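Local coordinates for periplasmic zinc-binding protein troA (Treponema pallidum, PDB 1K0F), which binds zinc with high affinity in the periplasm and delivers it to the membrane permease of the TroABC transporter for import into the cytoplasm, at residues L211-I216 against V272-R277; A204-R209 against D230-R235; K183-V188 against Q200-F205; Y149-A154 against R176-E181. One frame throughout, in Å; residues are numbered along the deposited sequence.

Contact 1: residues L211-I216 against V272-R277; sequences LPAIFI and VAALAR
Apolar contacts join Pro-212, Ala-213 and Phe-215 to Ala-274 and Leu-275 at the very end of the chain. The Leu-275 side chain crosses the Pro-212 ring at about a right angle and presents one methyl, CD2, to Pro-212 CG at 3.4 Å. Beside it, the Ala-213 methyl points at the flank of the Ala-274 methyl, Ala-213 CB to Ala-274 CB 3.9 Å. Phe-215 reaches the same alanine from further along the strand: with CG anti to the carbonyl carbon (chi1 -58°), the ring extends back toward 272-277 and brings its far end, CZ, to 3.3 Å from Ala-274 CB. Leu-275 CG lies close to the plane of that ring, at its edge, 4.3 Å from CE1.

Side chains also rest against peptide oxygens. Ala-213 CB lies 3.2 Å from Ala-274 O, while Leu-275 CD2 comes within 3.5 Å of Ala-213 O. Backbone bonding within 272-277 shapes the turn: Val-272 O accepts from both Leu-275 N and Ala-276 N, and Ala-274 is the first residue to leave helical geometry. That turn places Ala-274 and Leu-275 against the strand.

Around the contact, Phe-215 also packs on Leu-164 and Thr-166 of the neighbouring strand and on Thr-270 and Ile-271 of helix 260-273, and Leu-275 O is bonded to Arg-161 NH1. The turn that ends helix 260-273, with the last turn of that helix, packs on one face of the parallel sheet at strand 213-217, as expected in the alpha/beta C-terminal lobe of a cluster 9 solute-binding protein.

Contact 2: residues A204-R209 against D230-R235; sequences AFIAQR and DAVQAR
Ala-204 lies under the long side chain of Arg-235, which reaches across from the turn after helix 225-233. Its methyl CB sits over one face of the guanidinium, 3.6 Å above the plane and displaced toward the rim, and is 3.7 Å from Arg-235 NE. The approach of NE to Ala-204 N brings two donors together and is not a bond; the arginine turns NH2 instead to Gln-200 O, one helical turn earlier, in a weak hydrogen bond.

Ile-206, two residues on, faces the buried side of the interface and meets Val-232 with the two side chains crossing at about a right angle. Both valine methyls are used. CG1, anti to the backbone N (chi1 -176°), lies 4.0 Å from Ile-206 CG2, and CG2 lies 4.1 Å from Ile-206 CD1, so each valine methyl is set against a different isoleucine branch. Helices 196-208 and 225-233 flank strand 213-217 in the chain, and each is the helix of a beta-alpha-beta crossover; here they pack side by side on one face of the parallel sheet. Ile-206 touches Val-165 of that sheet as well, and Val-232 continues onto His-237.

Ala-207 stands nearest Val-232 along the backbones, their CA atoms 5.8 Å apart. Its methyl bridges two partners: the same valine, with Ala-207 CB 4.2 Å from Val-232 CG1, and the base of the arginine, with Ala-207 CB 3.7 Å from Arg-235 CB.

Contact 3: residues K183-V188 against Q200-F205; sequences KGLQGV and QELAAF
Leu-202 points from helix 196-208 into the end of strand 181-184, where the two elements form the first half of a beta-alpha-beta crossover in the C-terminal lobe; the second half is strand 213-217. With CG anti to the backbone N (chi1 -167°), the leucine projects straight from the helix and divides its methyls between neighbours. CD2 meets Leu-185 CD1 at 3.7 Å, just where the chain turns its corner, and also lies 3.9 Å from Leu-185 N. CD1 rests 4.0 Å from Lys-183 CB. Leu-228 of helix 225-233 covers both leucines, and Val-165 on the adjacent strand closes in from the sheet, so this part of the contact is a buried apolar cluster.

Lys-183 extends past Leu-202 toward the next turn of the helix. Bent at chi2 and again at chi4, its chain slants across the Phe-205 ring: CG lies 3.9 Å from Phe-205 CE2, and CE is placed over one face. Its charged end also faces Glu-181 OE2 in a long, weak ion pair, which would draw the amino group toward the acid. Beyond Gly-184 the chain leads on toward His-168, a zinc ligand.

Phe-205, which turns away from helix 225-233, takes this position against the strand with its CG anti to the backbone N. Its ring also packs on Val-163 and Val-165, and the outermost carbon, CZ, lies 3.3 Å from Lys-183 NZ.

Contact 4: residues Y149-A154 against R176-E181; sequences YVRRKA and RAYGFE
Val-150 and Tyr-178 make a CH-pi contact that is almost exactly axial: the methyl CG1 of Val-150 sits 3.5 Å from the centroid of the tyrosine ring and only 5° off its normal. Ala-177 CB lies against the opposite face, 3.3 Å above the plane but offset toward the rim, so the ring is clasped between two aliphatic groups. Arg-151 CB borders it in plane, at the edge, 3.8 Å from Tyr-178 CD1.

Other apolar packing centres on Ala-154, one turn further along helix 129-156. Its methyl touches two aromatic residues, the stem of one and the ring of the other, with Ala-154 CB 3.7 Å from Tyr-178 CB and 3.3 Å from Phe-180 CE1. Phe-180 is itself stacked on Phe-174, which extends the core behind it.

Polar atoms gather at the outer side. After an extended start, the Arg-151 chain bends at chi3 and folds over the end of helix 172-178, the guanidinium plane 51° from that of the tyrosine ring. Ala-177 O lies over one guanidinium face; despite its closeness the angle is too poor for a hydrogen bond.

Asp-147 binds Tyr-178 OH through OD1 and faces Arg-151 NH1 through OD2 in a long, weak ion pair. The hydroxyl bond and the two covered faces together would fix the rotation of the tyrosine ring, while the long ion pair with Asp-147 would hold the arginine charge only weakly near the tyrosine.

Following the chain, contact 4 closes first, around strand 163-166, and ties the long helix 129-156 to the end of helix 172-178. Contact 3 comes next in series, closing the short loop between strand 181-184 and helix 196-208. Contact 2 begins on the same helix, sharing Ala-204 and Phe-205, and joins it to helix 225-233. Contact 1 opens inside the loop of contact 2 and ends beyond it, so the two cross as the C terminus returns to strand 213-217. Contacts 1 and 4 meet where Val-272 packs on Phe-180 and Ala-154; the Arg-209 to Glu-181 salt bridge links contacts 2 and 4.

Contact 1: residues L211-I216 against V272-R277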
loop_
_atom_site.group_PDB
_atom_site.type_symbol
_atom_site.label_atom_id
_atom_site.label_comp_id
_atom_site.label_asym_id
_atom_site.label_seq_id
_atom_site.Cartn_x
_atom_site.Cartn_y
_atom_site.Cartn_z
ATOM N N LEU A 211 -20.230 12.520 6.685
ATOM C CA LEU A 211 -19.590 11.200 6.674
ATOM C C LEU A 211 -19.693 10.449 7.996
ATOM O O LEU A 211 -19.235 10.927 9.033
ATOM C CB LEU A 211 -18.107 11.319 6.313
ATOM C CG LEU A 211 -17.681 11.888 4.959
ATOM C CD1 LEU A 211 -16.334 11.302 4.580
ATOM C CD2 LEU A 211 -18.721 11.573 3.886
ATOM N N PRO A 212 -20.272 9.240 7.969
ATOM C CA PRO A 212 -20.381 8.499 9.227
ATOM C C PRO A 212 -18.999 8.294 9.812
ATOM O O PRO A 212 -18.829 8.292 11.021
ATOM C CB PRO A 212 -21.037 7.177 8.822
ATOM C CG PRO A 212 -20.813 7.074 7.352
ATOM C CD PRO A 212 -20.818 8.478 6.833
ATOM N N ALA A 213 -18.004 8.145 8.945
ATOM C CA ALA A 213 -16.661 7.938 9.443
ATOM C C ALA A 213 -15.528 8.295 8.491
ATOM O O ALA A 213 -15.664 8.228 7.278
ATOM C CB ALA A 213 -16.506 6.476 9.895
ATOM N N ILE A 214 -14.405 8.685 9.084
ATOM C CA ILE A 214 -13.183 9.016 8.370
ATOM C C ILE A 214 -12.211 7.986 8.949
ATOM O O ILE A 214 -12.506 7.396 9.984
ATOM C CB ILE A 214 -12.707 10.467 8.689
ATOM C CG1 ILE A 214 -12.728 10.729 10.196
ATOM C CG2 ILE A 214 -13.609 11.475 7.982
ATOM C CD1 ILE A 214 -11.914 11.930 10.612
ATOM N N PHE A 215 -11.067 7.760 8.308
ATOM C CA PHE A 215 -10.140 6.753 8.817
ATOM C C PHE A 215 -8.713 7.173 9.111
ATOM O O PHE A 215 -8.153 8.061 8.477
ATOM C CB PHE A 215 -10.104 5.565 7.861
ATOM C CG PHE A 215 -11.441 4.931 7.653
ATOM C CD1 PHE A 215 -12.453 5.618 6.991
ATOM C CD2 PHE A 215 -11.710 3.670 8.164
ATOM C CE1 PHE A 215 -13.719 5.061 6.847
ATOM C CE2 PHE A 215 -12.981 3.098 8.027
ATOM C CZ PHE A 215 -13.987 3.796 7.367
ATOM N N ILE A 216 -8.122 6.511 10.093
ATOM C CA ILE A 216 -6.740 6.766 10.459
ATOM C C ILE A 216 -5.926 5.836 9.575
ATOM O O ILE A 216 -6.471 5.107 8.748
ATOM C CB ILE A 216 -6.445 6.417 11.953
ATOM C CG1 ILE A 216 -7.517 5.481 12.497
ATOM C CG2 ILE A 216 -6.405 7.692 12.803
ATOM C CD1 ILE A 216 -7.189 4.921 13.838
ATOM N N VAL A 272 -16.227 -0.110 4.697
ATOM C CA VAL A 272 -17.655 -0.306 4.465
ATOM C C VAL A 272 -18.359 -0.438 5.821
ATOM O O VAL A 272 -19.391 0.193 6.059
ATOM C CB VAL A 272 -17.937 -1.566 3.589
ATOM C CG1 VAL A 272 -17.322 -1.391 2.217
ATOM C CG2 VAL A 272 -17.397 -2.814 4.252
ATOM N N ALA A 273 -17.793 -1.244 6.713
ATOM C CA ALA A 273 -18.379 -1.405 8.029
ATOM C C ALA A 273 -18.622 -0.004 8.574
ATOM O O ALA A 273 -19.763 0.403 8.808
ATOM C CB ALA A 273 -17.430 -2.159 8.941
ATOM N N ALA A 274 -17.540 0.747 8.731
ATOM C CA ALA A 274 -17.613 2.098 9.260
ATOM C C ALA A 274 -18.349 3.072 8.352
ATOM O O ALA A 274 -18.390 4.265 8.641
ATOM C CB ALA A 274 -16.210 2.617 9.535
ATOM N N LEU A 275 -18.946 2.589 7.269
ATOM C CA LEU A 275 -19.624 3.508 6.362
ATOM C C LEU A 275 -21.068 3.197 5.969
ATOM O O LEU A 275 -21.776 4.079 5.479
ATOM C CB LEU A 275 -18.789 3.677 5.086
ATOM C CG LEU A 275 -17.588 4.634 5.111
ATOM C CD1 LEU A 275 -17.203 4.997 3.683
ATOM C CD2 LEU A 275 -17.926 5.887 5.904
ATOM N N ALA A 276 -21.513 1.964 6.174
ATOM C CA ALA A 276 -22.876 1.597 5.803
ATOM C C ALA A 276 -23.900 1.912 6.889
ATOM O O ALA A 276 -23.746 2.876 7.643
ATOM C CB ALA A 276 -22.937 0.114 5.447
ATOM N N ARG A 277 -24.940 1.082 6.950
ATOM C CA ARG A 277 -26.024 1.208 7.925
ATOM C C ARG A 277 -26.424 2.653 8.195
ATOM O O ARG A 277 -27.146 3.236 7.350
ATOM C CB ARG A 277 -25.629 0.517 9.237
ATOM C CG ARG A 277 -24.214 0.816 9.698
ATOM C CD ARG A 277 -24.072 0.636 11.190
ATOM N NE ARG A 277 -24.183 -0.766 11.580
ATOM C CZ ARG A 277 -24.542 -1.176 12.790
ATOM N NH1 ARG A 277 -24.827 -0.290 13.736
ATOM N NH2 ARG A 277 -24.621 -2.471 13.050
ATOM O OXT ARG A 277 -26.006 3.181 9.247
#

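Contact 2: residues A204-R209 against D230-R235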
loop_
_atom_site.group_PDB
_atom_site.type_symbol
_atom_site.label_atom_id
_atom_site.label_comp_id
_atom_site.label_asym_id
_atom_site.label_seq_id
_atom_site.Cartn_x
_atom_site.Cartn_y
_atom_site.Cartn_z
ATOM N N ALA A 204 -15.267 20.670 6.587
ATOM C CA ALA A 204 -16.619 21.022 6.175
ATOM C C ALA A 204 -17.139 20.007 5.166
ATOM O O ALA A 204 -18.288 19.598 5.234
ATOM C CB ALA A 204 -16.642 22.424 5.570
ATOM N N PHE A 205 -16.283 19.602 4.233
ATOM C CA PHE A 205 -16.666 18.643 3.212
ATOM C C PHE A 205 -17.307 17.429 3.855
ATOM O O PHE A 205 -18.361 16.966 3.431
ATOM C CB PHE A 205 -15.450 18.195 2.424
ATOM C CG PHE A 205 -15.656 16.908 1.714
ATOM C CD1 PHE A 205 -16.549 16.832 0.643
ATOM C CD2 PHE A 205 -14.974 15.764 2.114
ATOM C CE1 PHE A 205 -16.764 15.632 -0.030
ATOM C CE2 PHE A 205 -15.173 14.546 1.456
ATOM C CZ PHE A 205 -16.077 14.480 0.373
ATOM N N ILE A 206 -16.653 16.933 4.896
ATOM C CA ILE A 206 -17.114 15.771 5.639
ATOM C C ILE A 206 -18.377 16.119 6.434
ATOM O O ILE A 206 -19.238 15.266 6.660
ATOM C CB ILE A 206 -16.002 15.269 6.604
ATOM C CG1 ILE A 206 -14.776 14.835 5.805
ATOM C CG2 ILE A 206 -16.504 14.097 7.431
ATOM C CD1 ILE A 206 -13.495 14.897 6.602
ATOM N N ALA A 207 -18.493 17.377 6.850
ATOM C CA ALA A 207 -19.660 17.811 7.618
ATOM C C ALA A 207 -20.849 18.068 6.697
ATOM O O ALA A 207 -22.001 17.850 7.073
ATOM C CB ALA A 207 -19.327 19.067 8.403
ATOM N N GLN A 208 -20.555 18.536 5.491
ATOM C CA GLN A 208 -21.582 18.815 4.513
ATOM C C GLN A 208 -22.161 17.481 4.058
ATOM O O GLN A 208 -23.363 17.252 4.159
ATOM C CB GLN A 208 -20.976 19.567 3.331
ATOM C CG GLN A 208 -21.407 21.024 3.271
ATOM C CD GLN A 208 -20.237 21.990 3.204
ATOM O OE1 GLN A 208 -20.331 23.137 3.670
ATOM N NE2 GLN A 208 -19.130 21.540 2.618
ATOM N N ARG A 209 -21.292 16.598 3.574
ATOM C CA ARG A 209 -21.713 15.285 3.107
ATOM C C ARG A 209 -22.076 14.376 4.279
ATOM O O ARG A 209 -22.589 13.275 4.084
ATOM C CB ARG A 209 -20.605 14.647 2.265
ATOM C CG ARG A 209 -19.955 15.609 1.276
ATOM C CD ARG A 209 -20.827 15.818 0.054
ATOM N NE ARG A 209 -21.219 14.548 -0.546
ATOM C CZ ARG A 209 -20.395 13.764 -1.233
ATOM N NH1 ARG A 209 -19.133 14.124 -1.404
ATOM N NH2 ARG A 209 -20.830 12.622 -1.756
ATOM N N ASP A 230 -12.019 16.681 14.861
ATOM C CA ASP A 230 -12.461 17.779 15.723
ATOM C C ASP A 230 -12.909 18.973 14.904
ATOM O O ASP A 230 -13.845 19.676 15.279
ATOM C CB ASP A 230 -11.335 18.217 16.636
ATOM C CG ASP A 230 -10.832 17.101 17.477
ATOM O OD1 ASP A 230 -11.570 16.098 17.603
ATOM O OD2 ASP A 230 -9.710 17.228 18.005
ATOM N N ALA A 231 -12.216 19.214 13.798
ATOM C CA ALA A 231 -12.565 20.315 12.916
ATOM C C ALA A 231 -13.958 20.014 12.376
ATOM O O ALA A 231 -14.793 20.907 12.240
ATOM C CB ALA A 231 -11.565 20.415 11.785
ATOM N N VAL A 232 -14.216 18.742 12.091
ATOM C CA VAL A 232 -15.520 18.348 11.599
ATOM C C VAL A 232 -16.506 18.606 12.722
ATOM O O VAL A 232 -17.569 19.174 12.508
ATOM C CB VAL A 232 -15.556 16.861 11.242
ATOM C CG1 VAL A 232 -16.907 16.510 10.644
ATOM C CG2 VAL A 232 -14.455 16.543 10.256
ATOM N N GLN A 233 -16.134 18.182 13.927
ATOM C CA GLN A 233 -16.971 18.370 15.107
ATOM C C GLN A 233 -17.346 19.838 15.273
ATOM O O GLN A 233 -18.504 20.177 15.532
ATOM C CB GLN A 233 -16.229 17.899 16.357
ATOM C CG GLN A 233 -17.003 16.914 17.216
ATOM C CD GLN A 233 -16.447 15.512 17.117
ATOM O OE1 GLN A 233 -16.409 14.776 18.105
ATOM N NE2 GLN A 233 -16.001 15.133 15.918
ATOM N N ALA A 234 -16.348 20.705 15.131
ATOM C CA ALA A 234 -16.540 22.137 15.253
ATOM C C ALA A 234 -17.359 22.638 14.067
ATOM O O ALA A 234 -17.601 23.836 13.929
ATOM C CB ALA A 234 -15.194 22.831 15.295
ATOM N N ARG A 235 -17.783 21.713 13.210
ATOM C CA ARG A 235 -18.589 22.058 12.045
ATOM C C ARG A 235 -20.005 21.477 12.117
ATOM O O ARG A 235 -20.768 21.550 11.153
ATOM C CB ARG A 235 -17.900 21.572 10.772
ATOM C CG ARG A 235 -16.525 22.177 10.548
ATOM C CD ARG A 235 -16.536 23.194 9.414
ATOM N NE ARG A 235 -15.217 23.351 8.804
ATOM C CZ ARG A 235 -14.825 24.434 8.136
ATOM N NH1 ARG A 235 -15.648 25.466 7.987
ATOM N NH2 ARG A 235 -13.606 24.486 7.616
#

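Contact 3: residues K183-V188 against Q200-F205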
loop_
_atom_site.group_PDB
_atom_site.type_symbol
_atom_site.label_atom_id
_atom_site.label_comp_id
_atom_site.label_asym_id
_atom_site.label_seq_id
_atom_site.Cartn_x
_atom_site.Cartn_y
_atom_site.Cartn_z
ATOM N N LYS A 183 -10.620 10.939 -0.496
ATOM C CA LYS A 183 -10.014 12.217 -0.188
ATOM C C LYS A 183 -9.059 11.892 0.939
ATOM O O LYS A 183 -9.333 11.001 1.735
ATOM C CB LYS A 183 -11.068 13.205 0.301
ATOM C CG LYS A 183 -12.106 13.602 -0.751
ATOM C CD LYS A 183 -11.752 14.941 -1.398
ATOM C CE LYS A 183 -12.858 15.468 -2.302
ATOM N NZ LYS A 183 -14.055 14.566 -2.296
ATOM N N GLY A 184 -7.945 12.605 1.010
ATOM C CA GLY A 184 -6.985 12.345 2.062
ATOM C C GLY A 184 -6.462 13.623 2.675
ATOM O O GLY A 184 -6.229 14.598 1.968
ATOM N N LEU A 185 -6.284 13.621 3.992
ATOM C CA LEU A 185 -5.781 14.797 4.688
ATOM C C LEU A 185 -4.386 15.166 4.184
ATOM O O LEU A 185 -4.009 16.336 4.188
ATOM C CB LEU A 185 -5.757 14.554 6.203
ATOM C CG LEU A 185 -5.756 15.807 7.087
ATOM C CD1 LEU A 185 -7.025 16.597 6.853
ATOM C CD2 LEU A 185 -5.630 15.412 8.542
ATOM N N GLN A 186 -3.620 14.172 3.749
ATOM C CA GLN A 186 -2.287 14.426 3.225
ATOM C C GLN A 186 -2.280 13.986 1.766
ATOM O O GLN A 186 -3.036 13.097 1.391
ATOM C CB GLN A 186 -1.248 13.653 4.025
ATOM C CG GLN A 186 -0.673 14.436 5.186
ATOM C CD GLN A 186 0.758 14.043 5.484
ATOM O OE1 GLN A 186 1.690 14.495 4.815
ATOM N NE2 GLN A 186 0.946 13.200 6.496
ATOM N N GLY A 187 -1.442 14.608 0.942
ATOM C CA GLY A 187 -1.401 14.262 -0.469
ATOM C C GLY A 187 -0.846 12.881 -0.734
ATOM O O GLY A 187 -0.644 12.092 0.189
ATOM N N VAL A 188 -0.603 12.581 -2.004
ATOM C CA VAL A 188 -0.052 11.289 -2.379
ATOM C C VAL A 188 1.284 11.090 -1.659
ATOM O O VAL A 188 1.826 9.987 -1.626
ATOM C CB VAL A 188 0.159 11.201 -3.917
ATOM C CG1 VAL A 188 1.334 12.080 -4.347
ATOM C CG2 VAL A 188 0.389 9.756 -4.325
ATOM N N GLN A 200 -9.448 22.532 6.764
ATOM C CA GLN A 200 -10.675 23.300 6.891
ATOM C C GLN A 200 -11.706 22.794 5.895
ATOM O O GLN A 200 -12.792 22.351 6.267
ATOM C CB GLN A 200 -10.384 24.768 6.600
ATOM C CG GLN A 200 -10.954 25.715 7.611
ATOM C CD GLN A 200 -10.288 25.572 8.951
ATOM O OE1 GLN A 200 -10.822 24.936 9.862
ATOM N NE2 GLN A 200 -9.107 26.165 9.085
ATOM N N GLU A 201 -11.353 22.876 4.618
ATOM C CA GLU A 201 -12.230 22.442 3.542
ATOM C C GLU A 201 -12.680 21.007 3.761
ATOM O O GLU A 201 -13.872 20.719 3.775
ATOM C CB GLU A 201 -11.508 22.576 2.198
ATOM C CG GLU A 201 -10.826 23.929 2.016
ATOM C CD GLU A 201 -10.521 24.265 0.566
ATOM O OE1 GLU A 201 -11.249 25.102 -0.014
ATOM O OE2 GLU A 201 -9.551 23.699 0.010
ATOM N N LEU A 202 -11.721 20.109 3.938
ATOM C CA LEU A 202 -12.037 18.710 4.152
ATOM C C LEU A 202 -12.973 18.534 5.339
ATOM O O LEU A 202 -13.885 17.709 5.309
ATOM C CB LEU A 202 -10.760 17.913 4.384
ATOM C CG LEU A 202 -10.964 16.402 4.316
ATOM C CD1 LEU A 202 -11.762 16.055 3.068
ATOM C CD2 LEU A 202 -9.618 15.708 4.310
ATOM N N ALA A 203 -12.744 19.314 6.388
ATOM C CA ALA A 203 -13.577 19.236 7.578
ATOM C C ALA A 203 -15.027 19.515 7.197
ATOM O O ALA A 203 -15.913 18.702 7.448
ATOM C CB ALA A 203 -13.099 20.238 8.613
ATOM N N ALA A 204 -15.267 20.670 6.587
ATOM C CA ALA A 204 -16.619 21.022 6.175
ATOM C C ALA A 204 -17.139 20.007 5.166
ATOM O O ALA A 204 -18.288 19.598 5.234
ATOM C CB ALA A 204 -16.642 22.424 5.570
ATOM N N PHE A 205 -16.283 19.602 4.233
ATOM C CA PHE A 205 -16.666 18.643 3.212
ATOM C C PHE A 205 -17.307 17.429 3.855
ATOM O O PHE A 205 -18.361 16.966 3.431
ATOM C CB PHE A 205 -15.450 18.195 2.424
ATOM C CG PHE A 205 -15.656 16.908 1.714
ATOM C CD1 PHE A 205 -16.549 16.832 0.643
ATOM C CD2 PHE A 205 -14.974 15.764 2.114
ATOM C CE1 PHE A 205 -16.764 15.632 -0.030
ATOM C CE2 PHE A 205 -15.173 14.546 1.456
ATOM C CZ PHE A 205 -16.077 14.480 0.373
#

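Contact 4: residues Y149-A154 against R176-E181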
loop_
_atom_site.group_PDB
_atom_site.type_symbol
_atom_site.label_atom_id
_atom_site.label_comp_id
_atom_site.label_asym_id
_atom_site.label_seq_id
_atom_site.Cartn_x
_atom_site.Cartn_y
_atom_site.Cartn_z
ATOM N N TYR A 149 -13.614 -9.924 -3.800
ATOM C CA TYR A 149 -14.168 -9.613 -2.490
ATOM C C TYR A 149 -14.263 -8.110 -2.261
ATOM O O TYR A 149 -15.316 -7.604 -1.890
ATOM C CB TYR A 149 -13.294 -10.269 -1.417
ATOM C CG TYR A 149 -13.641 -9.935 0.020
ATOM C CD1 TYR A 149 -14.521 -10.737 0.752
ATOM C CD2 TYR A 149 -13.041 -8.853 0.671
ATOM C CE1 TYR A 149 -14.788 -10.476 2.095
ATOM C CE2 TYR A 149 -13.302 -8.584 2.014
ATOM C CZ TYR A 149 -14.172 -9.400 2.717
ATOM O OH TYR A 149 -14.407 -9.156 4.050
ATOM N N VAL A 150 -13.162 -7.402 -2.495
ATOM C CA VAL A 150 -13.129 -5.957 -2.298
ATOM C C VAL A 150 -14.124 -5.235 -3.192
ATOM O O VAL A 150 -14.584 -4.144 -2.864
ATOM C CB VAL A 150 -11.721 -5.385 -2.555
ATOM C CG1 VAL A 150 -11.737 -3.868 -2.407
ATOM C CG2 VAL A 150 -10.727 -6.005 -1.579
ATOM N N ARG A 151 -14.441 -5.826 -4.338
ATOM C CA ARG A 151 -15.409 -5.200 -5.221
ATOM C C ARG A 151 -16.788 -5.538 -4.676
ATOM O O ARG A 151 -17.616 -4.651 -4.483
ATOM C CB ARG A 151 -15.271 -5.702 -6.657
ATOM C CG ARG A 151 -15.843 -4.710 -7.676
ATOM C CD ARG A 151 -15.452 -5.051 -9.115
ATOM N NE ARG A 151 -14.863 -3.912 -9.818
ATOM C CZ ARG A 151 -13.608 -3.883 -10.260
ATOM N NH1 ARG A 151 -12.807 -4.927 -10.073
ATOM N NH2 ARG A 151 -13.151 -2.810 -10.893
ATOM N N ARG A 152 -17.029 -6.822 -4.426
ATOM C CA ARG A 152 -18.303 -7.255 -3.871
ATOM C C ARG A 152 -18.561 -6.344 -2.683
ATOM O O ARG A 152 -19.510 -5.563 -2.677
ATOM C CB ARG A 152 -18.211 -8.711 -3.405
ATOM C CG ARG A 152 -19.366 -9.168 -2.506
ATOM C CD ARG A 152 -19.295 -10.666 -2.216
ATOM N NE ARG A 152 -17.915 -11.152 -2.210
ATOM C CZ ARG A 152 -17.569 -12.432 -2.120
ATOM N NH1 ARG A 152 -18.496 -13.376 -2.029
ATOM N NH2 ARG A 152 -16.289 -12.772 -2.115
ATOM N N LYS A 153 -17.684 -6.447 -1.688
ATOM C CA LYS A 153 -17.758 -5.639 -0.476
ATOM C C LYS A 153 -18.088 -4.179 -0.785
ATOM O O LYS A 153 -19.070 -3.634 -0.285
ATOM C CB LYS A 153 -16.430 -5.716 0.277
ATOM C CG LYS A 153 -16.437 -6.718 1.406
ATOM C CD LYS A 153 -17.191 -6.167 2.597
ATOM C CE LYS A 153 -17.158 -7.129 3.766
ATOM N NZ LYS A 153 -17.455 -6.434 5.052
ATOM N N ALA A 154 -17.265 -3.547 -1.610
ATOM C CA ALA A 154 -17.500 -2.157 -1.968
ATOM C C ALA A 154 -18.936 -1.993 -2.452
ATOM O O ALA A 154 -19.611 -1.024 -2.102
ATOM C CB ALA A 154 -16.524 -1.723 -3.050
ATOM N N ARG A 176 -10.622 4.219 -8.035
ATOM C CA ARG A 176 -10.827 3.899 -9.441
ATOM C C ARG A 176 -11.260 2.452 -9.658
ATOM O O ARG A 176 -12.052 2.160 -10.552
ATOM C CB ARG A 176 -9.543 4.175 -10.228
ATOM C CG ARG A 176 -9.574 3.692 -11.667
ATOM C CD ARG A 176 -8.315 4.096 -12.407
ATOM N NE ARG A 176 -7.346 3.006 -12.450
ATOM C CZ ARG A 176 -6.257 2.992 -13.214
ATOM N NH1 ARG A 176 -5.983 4.015 -14.010
ATOM N NH2 ARG A 176 -5.440 1.945 -13.186
ATOM N N ALA A 177 -10.761 1.556 -8.811
ATOM C CA ALA A 177 -11.050 0.127 -8.929
ATOM C C ALA A 177 -12.404 -0.318 -8.414
ATOM O O ALA A 177 -13.154 -0.981 -9.126
ATOM C CB ALA A 177 -9.964 -0.679 -8.233
ATOM N N TYR A 178 -12.717 0.060 -7.181
ATOM C CA TYR A 178 -13.966 -0.349 -6.559
ATOM C C TYR A 178 -14.990 0.761 -6.316
ATOM O O TYR A 178 -15.970 0.558 -5.591
ATOM C CB TYR A 178 -13.626 -1.086 -5.263
ATOM C CG TYR A 178 -12.402 -1.961 -5.432
ATOM C CD1 TYR A 178 -12.509 -3.246 -5.966
ATOM C CD2 TYR A 178 -11.127 -1.480 -5.128
ATOM C CE1 TYR A 178 -11.379 -4.029 -6.202
ATOM C CE2 TYR A 178 -9.990 -2.259 -5.360
ATOM C CZ TYR A 178 -10.126 -3.529 -5.899
ATOM O OH TYR A 178 -9.014 -4.293 -6.153
ATOM N N GLY A 179 -14.763 1.924 -6.926
ATOM C CA GLY A 179 -15.685 3.046 -6.796
ATOM C C GLY A 179 -15.874 3.646 -5.413
ATOM O O GLY A 179 -16.785 3.273 -4.673
ATOM N N PHE A 180 -15.010 4.591 -5.068
ATOM C CA PHE A 180 -15.079 5.256 -3.776
ATOM C C PHE A 180 -14.635 6.703 -3.961
ATOM O O PHE A 180 -13.616 6.986 -4.606
ATOM C CB PHE A 180 -14.154 4.571 -2.760
ATOM C CG PHE A 180 -14.765 3.375 -2.071
ATOM C CD1 PHE A 180 -14.459 2.084 -2.486
ATOM C CD2 PHE A 180 -15.618 3.540 -0.986
ATOM C CE1 PHE A 180 -14.986 0.975 -1.826
ATOM C CE2 PHE A 180 -16.152 2.436 -0.319
ATOM C CZ PHE A 180 -15.834 1.152 -0.742
ATOM N N GLU A 181 -15.419 7.627 -3.424
ATOM C CA GLU A 181 -15.052 9.024 -3.514
ATOM C C GLU A 181 -14.004 9.164 -2.422
ATOM O O GLU A 181 -14.328 9.257 -1.241
ATOM C CB GLU A 181 -16.259 9.918 -3.225
ATOM C CG GLU A 181 -15.907 11.383 -3.049
ATOM C CD GLU A 181 -16.813 12.297 -3.839
ATOM O OE1 GLU A 181 -17.409 11.832 -4.838
ATOM O OE2 GLU A 181 -16.926 13.481 -3.456
#